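Local coordinates for protein Avidin/streptavidin (Shewanella denitrificans, PDB 3SZH) that binds biotin with high affinity as a member of the avidin/streptavidin family, here in its ligand-free form, at residues B[18-23]-B[37-42]; B[48-53]-B[63-68]. All blocks are in the same frame, centred on the assembly; numbering follows the deposited sequence.

Contact 1: B[18-23]-B[37-42]; sequences GSTLYI and INRAAG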
loop_
_atom_site.group_PDB
_atom_site.type_symbol
_atom_site.label_atom_id
_atom_site.label_comp_id
_atom_site.label_asym_id
_atom_site.label_seq_id
_atom_site.Cartn_x
_atom_site.Cartn_y
_atom_site.Cartn_z
ATOM N N GLY B 18 -11.576 -1.333 -16.708
ATOM C CA GLY B 18 -12.293 -0.056 -16.792
ATOM C C GLY B 18 -12.287 0.764 -15.510
ATOM O O GLY B 18 -12.943 1.805 -15.451
ATOM N N SER B 19 -11.539 0.320 -14.495
ATOM C CA SER B 19 -11.478 1.029 -13.200
ATOM C C SER B 19 -10.491 2.164 -13.264
ATOM O O SER B 19 -9.450 2.034 -13.902
ATOM C CB SER B 19 -11.057 0.049 -12.120
ATOM O OG SER B 19 -11.966 -1.028 -12.055
ATOM N N THR B 20 -10.781 3.266 -12.576
ATOM C CA THR B 20 -9.929 4.450 -12.647
ATOM C C THR B 20 -9.349 4.837 -11.283
ATOM O O THR B 20 -10.077 4.952 -10.287
ATOM C CB THR B 20 -10.692 5.662 -13.191
ATOM O OG1 THR B 20 -11.282 5.306 -14.444
ATOM C CG2 THR B 20 -9.794 6.891 -13.375
ATOM N N LEU B 21 -8.041 5.061 -11.274
ATOM C CA LEU B 21 -7.339 5.805 -10.242
ATOM C C LEU B 21 -7.277 7.270 -10.596
ATOM O O LEU B 21 -6.709 7.637 -11.633
ATOM C CB LEU B 21 -5.928 5.256 -10.040
ATOM C CG LEU B 21 -5.012 6.052 -9.100
ATOM C CD1 LEU B 21 -5.519 5.958 -7.669
ATOM C CD2 LEU B 21 -3.573 5.589 -9.175
ATOM N N TYR B 22 -7.858 8.102 -9.743
ATOM C CA TYR B 22 -7.811 9.566 -9.836
ATOM C C TYR B 22 -6.794 10.045 -8.817
ATOM O O TYR B 22 -7.100 10.043 -7.603
ATOM C CB TYR B 22 -9.195 10.170 -9.555
ATOM C CG TYR B 22 -10.303 9.667 -10.449
ATOM C CD1 TYR B 22 -11.042 8.527 -10.088
ATOM C CD2 TYR B 22 -10.613 10.307 -11.662
ATOM C CE1 TYR B 22 -12.072 8.048 -10.889
ATOM C CE2 TYR B 22 -11.642 9.852 -12.466
ATOM C CZ TYR B 22 -12.375 8.720 -12.063
ATOM O OH TYR B 22 -13.395 8.211 -12.843
ATOM N N ILE B 23 -5.588 10.384 -9.248
ATOM C CA ILE B 23 -4.602 10.926 -8.335
ATOM C C ILE B 23 -4.900 12.386 -8.091
ATOM O O ILE B 23 -4.935 13.171 -9.045
ATOM C CB ILE B 23 -3.148 10.736 -8.831
ATOM C CG1 ILE B 23 -2.832 9.265 -9.115
ATOM C CG2 ILE B 23 -2.160 11.366 -7.856
ATOM C CD1 ILE B 23 -1.398 9.030 -9.639
ATOM N N ILE B 37 -12.375 4.453 -8.578
ATOM C CA ILE B 37 -13.685 3.949 -8.967
ATOM C C ILE B 37 -13.508 2.620 -9.675
ATOM O O ILE B 37 -12.871 2.544 -10.745
ATOM C CB ILE B 37 -14.506 4.936 -9.807
ATOM C CG1 ILE B 37 -14.785 6.220 -9.016
ATOM C CG2 ILE B 37 -15.814 4.275 -10.275
ATOM C CD1 ILE B 37 -15.572 7.302 -9.782
ATOM N N ASN B 38 -14.027 1.572 -9.048
ATOM C CA ASN B 38 -14.010 0.214 -9.594
ATOM C C ASN B 38 -15.135 0.063 -10.597
ATOM O O ASN B 38 -16.284 0.442 -10.353
ATOM C CB ASN B 38 -14.209 -0.750 -8.412
ATOM C CG ASN B 38 -14.421 -2.192 -8.831
ATOM O OD1 ASN B 38 -13.806 -2.680 -9.776
ATOM N ND2 ASN B 38 -15.264 -2.888 -8.104
ATOM N N ARG B 39 -14.795 -0.521 -11.746
ATOM C CA ARG B 39 -15.805 -0.818 -12.765
ATOM C C ARG B 39 -15.669 -2.246 -13.301
ATOM O O ARG B 39 -16.077 -2.538 -14.431
ATOM C CB ARG B 39 -15.736 0.205 -13.910
ATOM C CG ARG B 39 -15.941 1.631 -13.415
ATOM C CD ARG B 39 -16.151 2.600 -14.561
ATOM N NE ARG B 39 -16.130 3.994 -14.113
ATOM C CZ ARG B 39 -15.022 4.702 -13.919
ATOM N NH1 ARG B 39 -13.829 4.178 -14.139
ATOM N NH2 ARG B 39 -15.110 5.946 -13.481
ATOM N N ALA B 40 -15.067 -3.137 -12.516
ATOM C CA ALA B 40 -14.898 -4.541 -12.937
ATOM C C ALA B 40 -16.242 -5.265 -12.986
ATOM O O ALA B 40 -16.901 -5.453 -11.964
ATOM C CB ALA B 40 -13.930 -5.247 -12.043
ATOM N N ALA B 41 -16.646 -5.665 -14.195
ATOM C CA ALA B 41 -17.966 -6.272 -14.412
ATOM C C ALA B 41 -18.194 -7.478 -13.513
ATOM O O ALA B 41 -17.324 -8.344 -13.398
ATOM C CB ALA B 41 -18.143 -6.650 -15.878
ATOM N N GLY B 42 -19.367 -7.516 -12.882
ATOM C CA GLY B 42 -19.744 -8.593 -11.970
ATOM C C GLY B 42 -19.361 -8.389 -10.517
ATOM O O GLY B 42 -19.870 -9.079 -9.629
#
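Arg39 reaches back over the start of strand 20-26 and meets Gly18, Thr20 and Tyr22 in turn. Its CB, CG and CD run alongside the carbonyl oxygen of Gly18, CD lying 3.4 Å from that O. CG stands anti to the residue's own carbonyl carbon (chi1 -58°), and the chain then stays extended to NE, which carries the guanidinium past Thr20. NH1 divides itself between two acceptors close to the guanidinium plane, Gly18 O at 2.9 Å and Thr20 OG1 at 2.8 Å. NH2 gives a bond of 2.9 Å to Tyr22 OH, with the phenol ring and the guanidinium turned 76° apart. Three acceptors along the edge thus fix the rotation of the group, while CG2 of Ile37 covers one of its faces. At the other end of the residue, Arg39 N points almost straight at Ser19 OG (2.9 Å, 172°). Beneath the side chain, Thr20 and Ile37 form an antiparallel hydrogen-bonded pair, and CD1 of Ile37 packs against CE1 of Tyr22 at 3.7 Å. The whole arrangement joins strand 20-26 to the end of strand 31-37 and the start of the following loop, with strand 11-14 flanking Thr20 through Ala12 and Val14.

Contact 2: B[48-53]-B[63-68]; sequences SPYPVN and FSTKWL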
loop_
_atom_site.group_PDB
_atom_site.type_symbol
_atom_site.label_atom_id
_atom_site.label_comp_id
_atom_site.label_asym_id
_atom_site.label_seq_id
_atom_site.Cartn_x
_atom_site.Cartn_y
_atom_site.Cartn_z
ATOM N N SER B 48 -18.659 4.043 -7.341
ATOM C CA SER B 48 -18.646 5.049 -6.283
ATOM C C SER B 48 -17.185 5.266 -5.887
ATOM O O SER B 48 -16.353 4.369 -6.037
ATOM C CB SER B 48 -19.526 4.640 -5.100
ATOM O OG SER B 48 -19.021 3.474 -4.474
ATOM N N PRO B 49 -16.844 6.465 -5.400
ATOM C CA PRO B 49 -15.435 6.725 -5.123
ATOM C C PRO B 49 -14.972 6.159 -3.797
ATOM O O PRO B 49 -15.661 6.291 -2.764
ATOM C CB PRO B 49 -15.352 8.248 -5.113
ATOM C CG PRO B 49 -16.739 8.704 -4.704
ATOM C CD PRO B 49 -17.693 7.665 -5.210
ATOM N N TYR B 50 -13.788 5.532 -3.846
ATOM C CA TYR B 50 -13.122 5.008 -2.642
ATOM C C TYR B 50 -11.833 5.770 -2.419
ATOM O O TYR B 50 -11.035 5.920 -3.341
ATOM C CB TYR B 50 -12.859 3.488 -2.736
ATOM C CG TYR B 50 -14.140 2.708 -2.639
ATOM C CD1 TYR B 50 -14.953 2.464 -3.745
ATOM C CD2 TYR B 50 -14.583 2.253 -1.401
ATOM C CE1 TYR B 50 -16.170 1.790 -3.611
ATOM C CE2 TYR B 50 -15.797 1.594 -1.266
ATOM C CZ TYR B 50 -16.594 1.368 -2.360
ATOM O OH TYR B 50 -17.809 0.739 -2.266
ATOM N N PRO B 51 -11.625 6.333 -1.223
ATOM C CA PRO B 51 -10.371 7.048 -0.962
ATOM C C PRO B 51 -9.105 6.195 -1.115
ATOM O O PRO B 51 -9.102 5.012 -0.758
ATOM C CB PRO B 51 -10.533 7.548 0.479
ATOM C CG PRO B 51 -12.020 7.688 0.640
ATOM C CD PRO B 51 -12.577 6.499 -0.104
ATOM N N VAL B 52 -8.046 6.840 -1.585
ATOM C CA VAL B 52 -6.758 6.219 -1.827
ATOM C C VAL B 52 -5.663 7.007 -1.124
ATOM O O VAL B 52 -5.688 8.252 -1.114
ATOM C CB VAL B 52 -6.466 6.227 -3.354
ATOM C CG1 VAL B 52 -5.073 5.685 -3.674
ATOM C CG2 VAL B 52 -7.540 5.456 -4.122
ATOM N N ASN B 53 -4.700 6.288 -0.566
ATOM C CA ASN B 53 -3.454 6.911 -0.143
ATOM C C ASN B 53 -2.279 6.126 -0.741
ATOM O O ASN B 53 -2.482 5.113 -1.398
ATOM C CB ASN B 53 -3.367 7.068 1.397
ATOM C CG ASN B 53 -3.487 5.762 2.134
ATOM O OD1 ASN B 53 -3.174 4.691 1.599
ATOM N ND2 ASN B 53 -3.927 5.826 3.396
ATOM N N PHE B 63 -0.155 2.548 -4.106
ATOM C CA PHE B 63 -1.413 3.150 -3.650
ATOM C C PHE B 63 -2.297 2.069 -3.113
ATOM O O PHE B 63 -2.178 0.903 -3.487
ATOM C CB PHE B 63 -2.076 3.995 -4.762
ATOM C CG PHE B 63 -2.391 3.247 -6.039
ATOM C CD1 PHE B 63 -1.448 3.119 -7.043
ATOM C CD2 PHE B 63 -3.681 2.712 -6.250
ATOM C CE1 PHE B 63 -1.749 2.455 -8.232
ATOM C CE2 PHE B 63 -3.976 2.043 -7.463
ATOM C CZ PHE B 63 -3.014 1.933 -8.438
ATOM N N SER B 64 -3.175 2.452 -2.191
ATOM C CA SER B 64 -4.034 1.473 -1.521
ATOM C C SER B 64 -5.377 2.100 -1.204
ATOM O O SER B 64 -5.492 3.313 -0.924
ATOM C CB SER B 64 -3.317 0.950 -0.271
ATOM O OG SER B 64 -4.089 0.100 0.560
ATOM N N THR B 65 -6.410 1.253 -1.267
ATOM C CA THR B 65 -7.773 1.670 -0.979
ATOM C C THR B 65 -8.428 0.675 -0.043
ATOM O O THR B 65 -8.287 -0.548 -0.207
ATOM C CB THR B 65 -8.601 1.873 -2.266
ATOM O OG1 THR B 65 -9.776 2.631 -1.954
ATOM C CG2 THR B 65 -9.018 0.579 -2.918
ATOM N N LYS B 66 -9.153 1.209 0.937
ATOM C CA LYS B 66 -10.038 0.428 1.786
ATOM C C LYS B 66 -11.423 0.411 1.153
ATOM O O LYS B 66 -11.985 1.463 0.839
ATOM C CB LYS B 66 -10.068 1.042 3.193
ATOM C CG LYS B 66 -11.125 0.453 4.122
ATOM C CD LYS B 66 -10.999 1.021 5.545
ATOM C CE LYS B 66 -12.178 0.611 6.387
ATOM N NZ LYS B 66 -11.970 0.983 7.822
ATOM N N TRP B 67 -11.994 -0.778 0.974
ATOM C CA TRP B 67 -13.284 -0.895 0.298
ATOM C C TRP B 67 -14.446 -0.641 1.242
ATOM O O TRP B 67 -15.277 -1.525 1.515
ATOM C CB TRP B 67 -13.417 -2.253 -0.397
ATOM C CG TRP B 67 -12.391 -2.468 -1.469
ATOM C CD1 TRP B 67 -11.272 -3.269 -1.402
ATOM C CD2 TRP B 67 -12.355 -1.839 -2.745
ATOM N NE1 TRP B 67 -10.551 -3.179 -2.580
ATOM C CE2 TRP B 67 -11.207 -2.323 -3.424
ATOM C CE3 TRP B 67 -13.207 -0.940 -3.399
ATOM C CZ2 TRP B 67 -10.882 -1.921 -4.722
ATOM C CZ3 TRP B 67 -12.876 -0.535 -4.673
ATOM C CH2 TRP B 67 -11.732 -1.025 -5.322
ATOM N N LEU B 68 -14.512 0.582 1.749
ATOM C CA LEU B 68 -15.633 1.035 2.554
ATOM C C LEU B 68 -15.814 2.502 2.221
ATOM O O LEU B 68 -14.872 3.281 2.277
ATOM C CB LEU B 68 -15.351 0.845 4.052
ATOM C CG LEU B 68 -16.466 1.241 5.027
ATOM C CD1 LEU B 68 -17.689 0.442 4.730
ATOM C CD2 LEU B 68 -16.009 1.072 6.476
HETATM O O HOH W 1 -10.648 3.848 1.240
#
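Tyr50 and Trp67 meet beside the open end of a beta hairpin, strands 50-57 and 60-66 of the antiparallel avidin barrel. The aromatic contact is T-shaped: the benzo edge of Trp67 points at the face of Tyr50, with CE3 over the ring centre and the planes 62° apart. Tyr50 CG lies anti to the carbonyl carbon (chi1 -71°), which swings the ring across the inverse gamma turn centred on Trp67, and the edge of the phenol runs along the backbone of Leu68, CE2 to Leu68 N being 3.4 Å. Its hydroxyl is bonded beyond the hairpin to Glu72 O. Shortened to an alanine, the residue would lose the ring, which is likely to leave the benzo edge of Trp67 without this face to rest on and to open a gap beside the turn. Among apolar contacts, Val52 CG1 packs on Phe63 CB at 3.6 Å. The backbone ladder is formed by Asn53 and Ser64, a hydrogen-bonded pair: Asn53 N donates to Ser64 O (3.1 Å) and Ser64 N to Asn53 O (2.9 Å). The second subunit adds to this pair: Asn53 ND2 is hydrogen-bonded to Glu31 of the second subunit, and Ser64 O also accepts from Trp55 NE1 of that subunit. Towards Tyr50 the ladder gives way to side-chain and water bonds. A water bridges Pro51 O and Lys66 O, donating to both at 2.8 Å. Pro51 O also accepts from Thr65 OG1, which sits 2.7 Å away and well above the carbonyl plane.

How the contacts relate
Contact 1 closes before contact 2 opens along the chain, and their centres lie 11 Å apart on the same barrel sheet. They touch at several points. Within the barrel, Leu21 CD2 of segment 18-23 packs on Phe63 CE1 at 3.7 Å; nearer the barrel end, Asn38 CB meets Trp67 CH2 at 4.0 Å. Separately, on the outer side, Ile37 CG1 lies 3.8 Å from Ser48 O. In avidins the biotin pocket lies at one end of the barrel, lined by aromatic and polar side chains; the positions of Ser19, Asn38 and Trp67 match pocket residues of streptavidin, so they probably line it here too. Contact 2 also faces the second subunit, whereas no other chain of the assembly touches contact 1.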